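Local coordinates for protein alcohol dehydrogenase (Thermus thermophilus, PDB 2EIH) that probably catalyses the nicotinamide-cofactor-dependent oxidation of alcohols and binds a zinc ion, at residues 145-148 against 149-153; 154-157 against 158-162; 247-250 against 251-255. All blocks are in the same frame, centred on the assembly; numbering follows the deposited sequence.

Contact 1: 145-148 against 149-153; sequences AAIP and LTFLT
Ile-147 and Phe-151, one helical turn apart, carry this local contact through both main chain and side chain. Two backbone hydrogen bonds span it. Phe-151 N gives its proton to Ile-147 O at 2.9 Å, and Leu-152 N reaches Pro-148 O at 2.8 Å; both are nearly straight, with each donor lying almost on the line of the carbonyl it meets. They are the i to i+4 bonds of the first turn of helix 148-161. Pro-148 has no N-H to give, which is no loss in a first turn, where backbone N-H groups have no i-4 partner within the helix.

The apolar part is a single side-chain pair. CG1 of Ile-147 stands beside the backbone N (chi1 -59°), which leaves CG2 anti to that N and turned to the Phe-151 ring, 3.5 Å from CD1. The same ring edge faces the carbonyl of its own hydrogen-bond partner, with Ile-147 O in the plane of the ring and 3.2 Å from Phe-151 CD1. A similar combination follows one residue on: Leu-152 CG rests 3.3 Å from Pro-148 O, so the carbonyl that accepts the backbone proton is also shielded by the leucine branch.

Just before this turn the chain leaves helix 141-146. Ile-147, Phe-151 and Leu-152 all pack on Ile-300 of helix 297-306, Pro-148 and Leu-149 lie against Pro-89 of strand 84-91, and Leu-149 N is hydrogen-bonded to Asp-64 OD2, so the first turn is joined to all three parts of the fold.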
ATOM      1  N   ALA A 145     -31.397   8.974   5.363  1.00 17.81           N
ATOM      2  CA  ALA A 145     -31.514   8.615   3.947  1.00 17.67           C
ATOM      3  C   ALA A 145     -30.533   9.362   3.061  1.00 15.63           C
ATOM      4  O   ALA A 145     -30.141   8.877   2.011  1.00 19.36           O
ATOM      5  CB  ALA A 145     -32.938   8.860   3.446  1.00 13.88           C
ATOM      6  N   ALA A 146     -30.114  10.536   3.489  1.00 14.97           N
ATOM      7  CA  ALA A 146     -29.196  11.319   2.676  1.00 16.15           C
ATOM      8  C   ALA A 146     -27.733  10.846   2.686  1.00 18.04           C
ATOM      9  O   ALA A 146     -26.964  11.201   1.800  1.00 19.41           O
ATOM     10  CB  ALA A 146     -29.263  12.786   3.098  1.00 13.99           C
ATOM     11  N   ILE A 147     -27.359  10.023   3.661  1.00 21.67           N
ATOM     12  CA  ILE A 147     -25.981   9.582   3.797  1.00 20.02           C
ATOM     13  C   ILE A 147     -25.312   8.590   2.826  1.00 23.05           C
ATOM     14  O   ILE A 147     -24.403   8.980   2.071  1.00 23.81           O
ATOM     15  CB  ILE A 147     -25.730   9.034   5.223  1.00 20.69           C
ATOM     16  CG1 ILE A 147     -26.025  10.109   6.243  1.00 18.87           C
ATOM     17  CG2 ILE A 147     -24.274   8.545   5.356  1.00 15.70           C
ATOM     18  CD1 ILE A 147     -26.070   9.608   7.666  1.00 21.43           C
ATOM     19  N   PRO A 148     -25.756   7.314   2.822  1.00 23.21           N
ATOM     20  CA  PRO A 148     -25.211   6.237   1.993  1.00 22.18           C
ATOM     21  C   PRO A 148     -24.547   6.557   0.650  1.00 24.90           C
ATOM     22  O   PRO A 148     -23.315   6.666   0.567  1.00 25.94           O
ATOM     23  CB  PRO A 148     -26.383   5.282   1.882  1.00 22.08           C
ATOM     24  CG  PRO A 148     -27.071   5.459   3.184  1.00 18.13           C
ATOM     25  CD  PRO A 148     -27.107   6.955   3.290  1.00 18.86           C
ATOM     26  N   LEU A 149     -25.348   6.672  -0.402  1.00 25.82           N
ATOM     27  CA  LEU A 149     -24.833   6.922  -1.748  1.00 26.47           C
ATOM     28  C   LEU A 149     -23.708   7.971  -1.827  1.00 26.72           C
ATOM     29  O   LEU A 149     -22.605   7.655  -2.287  1.00 27.21           O
ATOM     30  CB  LEU A 149     -25.998   7.309  -2.679  1.00 28.68           C
ATOM     31  CG  LEU A 149     -25.966   7.216  -4.225  1.00 32.65           C
ATOM     32  CD1 LEU A 149     -24.741   7.938  -4.768  1.00 32.80           C
ATOM     33  CD2 LEU A 149     -25.987   5.772  -4.681  1.00 32.59           C
ATOM     34  N   THR A 150     -23.950   9.210  -1.397  1.00 24.48           N
ATOM     35  CA  THR A 150     -22.883  10.206  -1.503  1.00 23.33           C
ATOM     36  C   THR A 150     -21.714   9.975  -0.567  1.00 21.66           C
ATOM     37  O   THR A 150     -20.569  10.144  -0.968  1.00 21.01           O
ATOM     38  CB  THR A 150     -23.388  11.665  -1.300  1.00 23.54           C
ATOM     39  OG1 THR A 150     -24.222  11.742  -0.137  1.00 27.41           O
ATOM     40  CG2 THR A 150     -24.143  12.153  -2.522  1.00 26.16           C
ATOM     41  N   PHE A 151     -21.975   9.600   0.680  1.00 21.43           N
ATOM     42  CA  PHE A 151     -20.841   9.366   1.562  1.00 22.62           C
ATOM     43  C   PHE A 151     -19.939   8.229   1.091  1.00 23.20           C
ATOM     44  O   PHE A 151     -18.721   8.322   1.205  1.00 25.86           O
ATOM     45  CB  PHE A 151     -21.290   9.176   3.011  1.00 20.92           C
ATOM     46  CG  PHE A 151     -21.503  10.473   3.717  1.00 18.70           C
ATOM     47  CD1 PHE A 151     -22.694  11.162   3.569  1.00 19.52           C
ATOM     48  CD2 PHE A 151     -20.456  11.082   4.401  1.00 19.95           C
ATOM     49  CE1 PHE A 151     -22.841  12.452   4.076  1.00 18.77           C
ATOM     50  CE2 PHE A 151     -20.585  12.369   4.914  1.00 18.72           C
ATOM     51  CZ  PHE A 151     -21.791  13.053   4.742  1.00 20.27           C
ATOM     52  N   LEU A 152     -20.514   7.174   0.529  1.00 22.04           N
ATOM     53  CA  LEU A 152     -19.693   6.074   0.044  1.00 22.02           C
ATOM     54  C   LEU A 152     -18.845   6.483  -1.147  1.00 22.12           C
ATOM     55  O   LEU A 152     -17.691   6.089  -1.254  1.00 22.56           O
ATOM     56  CB  LEU A 152     -20.571   4.885  -0.343  1.00 20.81           C
ATOM     57  CG  LEU A 152     -21.160   4.136   0.848  1.00 20.93           C
ATOM     58  CD1 LEU A 152     -22.374   3.337   0.406  1.00 19.21           C
ATOM     59  CD2 LEU A 152     -20.097   3.222   1.443  1.00 18.54           C
ATOM     60  N   THR A 153     -19.426   7.275  -2.039  1.00 20.19           N
ATOM     61  CA  THR A 153     -18.725   7.725  -3.227  1.00 18.49           C
ATOM     62  C   THR A 153     -17.607   8.690  -2.852  1.00 19.31           C
ATOM     63  O   THR A 153     -16.505   8.604  -3.380  1.00 21.44           O
ATOM     64  CB  THR A 153     -19.698   8.411  -4.198  1.00 19.11           C
ATOM     65  OG1 THR A 153     -20.687   7.467  -4.612  1.00 17.20           O
ATOM     66  CG2 THR A 153     -18.963   8.949  -5.413  1.00 13.21           C
TER

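Contact 2: 154-157 against 158-162; sequences AWQM and VVDKL
Val-159 crosses over one face of the Trp-155 indole, one turn further along helix 148-161. Its CG2 methyl sits over the five-membered ring, 3.6 Å from the centroid and only 11° off the normal, a clear CH-pi contact. With CG of Trp-155 opposite the backbone N (chi1 -178°), the indole is swung along the helix beneath the valine, although its CB starts out away from that turn. Val-159 CG1 lies past the nitrogen corner, on the same side of the ring, 3.7 Å from Trp-155 NE1.

At the indole edge a water lies in the ring plane. It accepts a weak hydrogen bond from Trp-155 NE1 and donates one to Asp-160 OD1 at 3.0 Å, bridging ring and carboxylate. The other oxygen, Asp-160 OD2, is held in a salt bridge by Arg-296. Lys-161 runs beside Gln-156, the two side chains pointing the same way, with Lys-161 CD 4.1 Å from Gln-156 CG.

The backbone beneath changes pitch. Val-158 N and Val-159 N bond to Ala-154 O and Trp-155 O in the regular i to i+4 pattern, but Lys-161 N turns to Gln-156 O (2.6 Å) and Leu-162 N to Met-157 O, both i to i+5, the mark of a pi-type turn. Arg-165 of a second subunit packs on Trp-155 and Val-159. Trp-155 also packs on Ile-300 and Phe-303 of helix 297-306, and Val-158 on Ile-186 of helix 180-189.

Chemically, the indole takes a methyl on its face and a water at its edge; the arginine probably favours the ionised form of Asp-160, and the water links that carboxylate to the indole N-H.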
ATOM      1  N   ALA A 154     -17.898   9.602  -1.933  1.00 20.56           N
ATOM      2  CA  ALA A 154     -16.911  10.572  -1.489  1.00 19.23           C
ATOM      3  C   ALA A 154     -15.784   9.875  -0.730  1.00 19.30           C
ATOM      4  O   ALA A 154     -14.628  10.295  -0.788  1.00 20.36           O
ATOM      5  CB  ALA A 154     -17.572  11.609  -0.589  1.00 19.61           C
ATOM      6  N   TRP A 155     -16.122   8.810  -0.019  1.00 18.50           N
ATOM      7  CA  TRP A 155     -15.130   8.097   0.769  1.00 18.90           C
ATOM      8  C   TRP A 155     -14.111   7.355  -0.091  1.00 19.49           C
ATOM      9  O   TRP A 155     -12.911   7.411   0.182  1.00 18.94           O
ATOM     10  CB  TRP A 155     -15.829   7.137   1.731  1.00 17.42           C
ATOM     11  CG  TRP A 155     -14.879   6.389   2.615  1.00 18.94           C
ATOM     12  CD1 TRP A 155     -14.055   5.366   2.253  1.00 18.06           C
ATOM     13  CD2 TRP A 155     -14.678   6.591   4.018  1.00 19.02           C
ATOM     14  NE1 TRP A 155     -13.366   4.909   3.345  1.00 19.25           N
ATOM     15  CE2 TRP A 155     -13.734   5.639   4.446  1.00 19.22           C
ATOM     16  CE3 TRP A 155     -15.223   7.472   4.962  1.00 18.87           C
ATOM     17  CZ2 TRP A 155     -13.299   5.550   5.776  1.00 20.67           C
ATOM     18  CZ3 TRP A 155     -14.799   7.388   6.279  1.00 19.98           C
ATOM     19  CH2 TRP A 155     -13.849   6.422   6.679  1.00 19.36           C
ATOM     20  N   GLN A 156     -14.581   6.666  -1.128  1.00 19.09           N
ATOM     21  CA  GLN A 156     -13.664   5.950  -2.004  1.00 20.36           C
ATOM     22  C   GLN A 156     -12.735   6.942  -2.683  1.00 22.27           C
ATOM     23  O   GLN A 156     -11.550   6.670  -2.830  1.00 22.72           O
ATOM     24  CB  GLN A 156     -14.407   5.139  -3.075  1.00 20.03           C
ATOM     25  CG  GLN A 156     -13.459   4.282  -3.924  1.00 20.76           C
ATOM     26  CD  GLN A 156     -14.158   3.255  -4.798  1.00 23.34           C
ATOM     27  OE1 GLN A 156     -14.369   3.485  -5.987  1.00 27.30           O
ATOM     28  NE2 GLN A 156     -14.530   2.119  -4.209  1.00 22.99           N
ATOM     29  N   MET A 157     -13.269   8.092  -3.083  1.00 23.37           N
ATOM     30  CA  MET A 157     -12.459   9.105  -3.746  1.00 25.63           C
ATOM     31  C   MET A 157     -11.399   9.698  -2.812  1.00 25.82           C
ATOM     32  O   MET A 157     -10.216   9.736  -3.153  1.00 27.60           O
ATOM     33  CB  MET A 157     -13.345  10.224  -4.305  1.00 26.43           C
ATOM     34  CG  MET A 157     -14.276   9.780  -5.424  1.00 28.66           C
ATOM     35  SD  MET A 157     -15.213  11.182  -6.124  1.00 32.99           S
ATOM     36  CE  MET A 157     -16.364  11.402  -4.871  1.00 31.34           C
ATOM     37  N   VAL A 158     -11.821  10.133  -1.626  1.00 24.63           N
ATOM     38  CA  VAL A 158     -10.928  10.739  -0.635  1.00 23.65           C
ATOM     39  C   VAL A 158      -9.967   9.746   0.027  1.00 23.12           C
ATOM     40  O   VAL A 158      -8.750   9.902  -0.040  1.00 24.22           O
ATOM     41  CB  VAL A 158     -11.773  11.452   0.463  1.00 24.12           C
ATOM     42  CG1 VAL A 158     -10.875  12.031   1.553  1.00 21.53           C
ATOM     43  CG2 VAL A 158     -12.604  12.561  -0.176  1.00 21.58           C
ATOM     44  N   VAL A 159     -10.526   8.720   0.653  1.00 22.05           N
ATOM     45  CA  VAL A 159      -9.733   7.719   1.351  1.00 21.34           C
ATOM     46  C   VAL A 159      -8.955   6.722   0.461  1.00 23.71           C
ATOM     47  O   VAL A 159      -7.727   6.692   0.499  1.00 24.02           O
ATOM     48  CB  VAL A 159     -10.637   6.964   2.355  1.00 19.58           C
ATOM     49  CG1 VAL A 159      -9.827   5.979   3.170  1.00 17.42           C
ATOM     50  CG2 VAL A 159     -11.319   7.967   3.271  1.00 15.80           C
ATOM     51  N   ASP A 160      -9.656   5.921  -0.338  1.00 25.40           N
ATOM     52  CA  ASP A 160      -9.001   4.933  -1.199  1.00 26.81           C
ATOM     53  C   ASP A 160      -8.293   5.499  -2.444  1.00 27.66           C
ATOM     54  O   ASP A 160      -7.110   5.259  -2.651  1.00 29.89           O
ATOM     55  CB  ASP A 160     -10.018   3.852  -1.607  1.00 25.79           C
ATOM     56  CG  ASP A 160     -10.703   3.201  -0.400  1.00 29.76           C
ATOM     57  OD1 ASP A 160      -9.985   2.730   0.515  1.00 30.61           O
ATOM     58  OD2 ASP A 160     -11.953   3.145  -0.364  1.00 28.46           O
ATOM     59  N   LYS A 161      -9.010   6.248  -3.269  1.00 27.23           N
ATOM     60  CA  LYS A 161      -8.439   6.828  -4.484  1.00 26.23           C
ATOM     61  C   LYS A 161      -7.377   7.900  -4.252  1.00 25.38           C
ATOM     62  O   LYS A 161      -6.247   7.763  -4.707  1.00 28.00           O
ATOM     63  CB  LYS A 161      -9.553   7.425  -5.347  1.00 28.01           C
ATOM     64  CG  LYS A 161      -9.908   6.618  -6.575  1.00 29.20           C
ATOM     65  CD  LYS A 161     -10.290   5.182  -6.288  1.00 23.21           C
ATOM     66  CE  LYS A 161     -10.686   4.536  -7.600  1.00 22.74           C
ATOM     67  NZ  LYS A 161     -10.882   3.073  -7.554  1.00 23.47           N
ATOM     68  N   LEU A 162      -7.736   8.969  -3.553  1.00 22.68           N
ATOM     69  CA  LEU A 162      -6.798  10.056  -3.310  1.00 22.55           C
ATOM     70  C   LEU A 162      -5.832   9.816  -2.153  1.00 24.04           C
ATOM     71  O   LEU A 162      -4.798  10.485  -2.055  1.00 24.43           O
ATOM     72  CB  LEU A 162      -7.565  11.354  -3.053  1.00 22.34           C
ATOM     73  CG  LEU A 162      -8.451  11.859  -4.191  1.00 20.53           C
ATOM     74  CD1 LEU A 162      -9.479  12.819  -3.629  1.00 21.87           C
ATOM     75  CD2 LEU A 162      -7.606  12.515  -5.275  1.00 20.19           C
TER
HETATM   76  O   HOH W   1     -10.751   2.697   3.391  1.00 35.60           O

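Contact 3: 247-250 against 251-255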
ATOM      1  N   TYR A 247     -14.767  22.482 -16.285  1.00 79.18           N
ATOM      2  CA  TYR A 247     -13.757  23.240 -15.561  1.00 76.95           C
ATOM      3  C   TYR A 247     -12.511  22.382 -15.443  1.00 74.22           C
ATOM      4  O   TYR A 247     -11.500  22.816 -14.902  1.00 73.26           O
ATOM      5  CB  TYR A 247     -14.250  23.603 -14.158  1.00 79.12           C
ATOM      6  CG  TYR A 247     -15.669  24.122 -14.096  1.00 81.33           C
ATOM      7  CD1 TYR A 247     -16.753  23.240 -14.078  1.00 82.22           C
ATOM      8  CD2 TYR A 247     -15.931  25.495 -14.049  1.00 82.41           C
ATOM      9  CE1 TYR A 247     -18.062  23.713 -14.010  1.00 82.57           C
ATOM     10  CE2 TYR A 247     -17.237  25.977 -13.985  1.00 82.65           C
ATOM     11  CZ  TYR A 247     -18.296  25.079 -13.964  1.00 82.91           C
ATOM     12  OH  TYR A 247     -19.588  25.548 -13.899  1.00 83.47           O
ATOM     13  N   PHE A 248     -12.592  21.163 -15.963  1.00 71.85           N
ATOM     14  CA  PHE A 248     -11.479  20.230 -15.885  1.00 69.65           C
ATOM     15  C   PHE A 248     -10.152  20.849 -16.278  1.00 66.75           C
ATOM     16  O   PHE A 248      -9.112  20.508 -15.723  1.00 66.35           O
ATOM     17  CB  PHE A 248     -11.747  19.006 -16.756  1.00 71.35           C
ATOM     18  CG  PHE A 248     -10.838  17.844 -16.457  1.00 72.40           C
ATOM     19  CD1 PHE A 248     -10.749  17.330 -15.165  1.00 72.77           C
ATOM     20  CD2 PHE A 248     -10.084  17.254 -17.465  1.00 72.89           C
ATOM     21  CE1 PHE A 248      -9.926  16.247 -14.882  1.00 73.25           C
ATOM     22  CE2 PHE A 248      -9.256  16.168 -17.193  1.00 73.03           C
ATOM     23  CZ  PHE A 248      -9.178  15.663 -15.898  1.00 73.45           C
ATOM     24  N   GLU A 249     -10.184  21.755 -17.243  1.00 63.62           N
ATOM     25  CA  GLU A 249      -8.963  22.403 -17.673  1.00 60.97           C
ATOM     26  C   GLU A 249      -8.456  23.276 -16.531  1.00 58.63           C
ATOM     27  O   GLU A 249      -7.249  23.402 -16.313  1.00 58.06           O
ATOM     28  CB  GLU A 249      -9.238  23.259 -18.898  1.00 62.19           C
ATOM     29  CG  GLU A 249      -8.000  23.867 -19.510  1.00 64.31           C
ATOM     30  CD  GLU A 249      -8.340  24.856 -20.597  1.00 65.72           C
ATOM     31  OE1 GLU A 249      -8.921  25.915 -20.264  1.00 65.26           O
ATOM     32  OE2 GLU A 249      -8.033  24.570 -21.776  1.00 65.30           O
ATOM     33  N   GLY A 250      -9.395  23.877 -15.805  1.00 56.48           N
ATOM     34  CA  GLY A 250      -9.042  24.731 -14.685  1.00 52.75           C
ATOM     35  C   GLY A 250      -8.529  23.911 -13.520  1.00 50.92           C
ATOM     36  O   GLY A 250      -7.628  24.336 -12.794  1.00 50.03           O
ATOM     37  N   VAL A 251      -9.112  22.729 -13.340  1.00 49.39           N
ATOM     38  CA  VAL A 251      -8.711  21.830 -12.266  1.00 47.35           C
ATOM     39  C   VAL A 251      -7.279  21.386 -12.513  1.00 47.45           C
ATOM     40  O   VAL A 251      -6.423  21.501 -11.637  1.00 47.06           O
ATOM     41  CB  VAL A 251      -9.605  20.586 -12.223  1.00 46.76           C
ATOM     42  CG1 VAL A 251      -9.117  19.637 -11.143  1.00 47.84           C
ATOM     43  CG2 VAL A 251     -11.043  20.990 -11.966  1.00 47.10           C
ATOM     44  N   ILE A 252      -7.028  20.881 -13.718  1.00 47.09           N
ATOM     45  CA  ILE A 252      -5.697  20.423 -14.091  1.00 47.23           C
ATOM     46  C   ILE A 252      -4.666  21.517 -13.862  1.00 46.84           C
ATOM     47  O   ILE A 252      -3.524  21.249 -13.486  1.00 45.82           O
ATOM     48  CB  ILE A 252      -5.654  20.009 -15.558  1.00 47.55           C
ATOM     49  CG1 ILE A 252      -6.505  18.760 -15.754  1.00 49.88           C
ATOM     50  CG2 ILE A 252      -4.213  19.760 -15.984  1.00 49.04           C
ATOM     51  CD1 ILE A 252      -6.470  18.223 -17.168  1.00 53.20           C
ATOM     52  N   LYS A 253      -5.093  22.753 -14.080  1.00 46.61           N
ATOM     53  CA  LYS A 253      -4.232  23.906 -13.909  1.00 46.67           C
ATOM     54  C   LYS A 253      -3.994  24.151 -12.414  1.00 46.14           C
ATOM     55  O   LYS A 253      -2.900  24.552 -11.991  1.00 45.57           O
ATOM     56  CB  LYS A 253      -4.894  25.135 -14.543  1.00 48.62           C
ATOM     57  CG  LYS A 253      -3.936  26.105 -15.238  1.00 51.96           C
ATOM     58  CD  LYS A 253      -3.528  25.615 -16.630  1.00 52.92           C
ATOM     59  CE  LYS A 253      -4.672  25.741 -17.635  1.00 55.75           C
ATOM     60  NZ  LYS A 253      -5.111  27.159 -17.813  1.00 56.20           N
ATOM     61  N   ALA A 254      -5.022  23.891 -11.614  1.00 44.87           N
ATOM     62  CA  ALA A 254      -4.955  24.098 -10.172  1.00 42.65           C
ATOM     63  C   ALA A 254      -4.298  22.950  -9.421  1.00 41.30           C
ATOM     64  O   ALA A 254      -4.004  23.059  -8.231  1.00 41.09           O
ATOM     65  CB  ALA A 254      -6.357  24.326  -9.625  1.00 42.68           C
ATOM     66  N   THR A 255      -4.058  21.852 -10.121  1.00 39.79           N
ATOM     67  CA  THR A 255      -3.459  20.686  -9.497  1.00 38.21           C
ATOM     68  C   THR A 255      -1.939  20.794  -9.426  1.00 37.59           C
ATOM     69  O   THR A 255      -1.276  21.099 -10.416  1.00 38.24           O
ATOM     70  CB  THR A 255      -3.858  19.415 -10.258  1.00 36.83           C
ATOM     71  OG1 THR A 255      -5.285  19.369 -10.366  1.00 34.90           O
ATOM     72  CG2 THR A 255      -3.375  18.180  -9.521  1.00 36.84           C
TER
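Four successive i to i+4 bonds join 247-250 to 251-255, from Val-251 N to Tyr-247 O at the start to Ala-254 N to Gly-250 O at the end; the straightest, at 174°, runs from Ile-252 N to Phe-248 O. Lys-253 N meets Glu-249 O less squarely, from above the carbonyl plane.

Among the side chains, Phe-248 and Ile-252 make the main apolar pair. Ile-252 CG1 stands over the centre of the phenyl ring, 4.1 Å from the centroid and 11° off its normal, a CH-pi contact, while CD1 extends to the rim and comes within 3.5 Å of Phe-248 CE2. The ring can lie beneath the isoleucine because CG of Phe-248 is opposite the backbone N, at chi1 -165°. An alanine here is likely to leave one side of Ile-252 CG1 and CD1 without a packing partner and open a gap toward Leu-274, which the ring also touches.

On the outer side the charges of Glu-249 and Lys-253 come near without meeting, with OE1 4.7 Å from NZ. The lysine is folded back by successive bends, which bring its CE to 3.7 Å from Glu-249 O. At the far end Thr-255, the first residue beyond the helix, turns its hydroxyl back to donate to Val-251 O at 2.7 Å.

Val-251 packs on Val-239 and Asp-241 of strand 236-241, and Ile-252 on Val-279. This is a short amphipathic helix lying against the parallel sheet of a Rossmann-type domain, the nucleotide-binding fold of these dehydrogenases.

Overall arrangement
Contact 1 opens helix 148-161 from the end of helix 141-146, and contact 2 continues along it; both are buried, with centres 13 Å apart. Contact 3, on helix 248-254, is partly buried, its nearest atoms about 8 Å from contact 2. Each has an apolar pair one turn apart, but the setting differs. In contact 1 the pair accompanies a helix start, in contact 2 a methyl sits on an indole beside a water-bridged carboxylate and a pi-type turn, and in contact 3 a phenyl ring takes an isoleucine over its face, while an acid and a lysine approach without touching. Other subunits reach contact 2, whereas contacts 1 and 3 touch only their own chain.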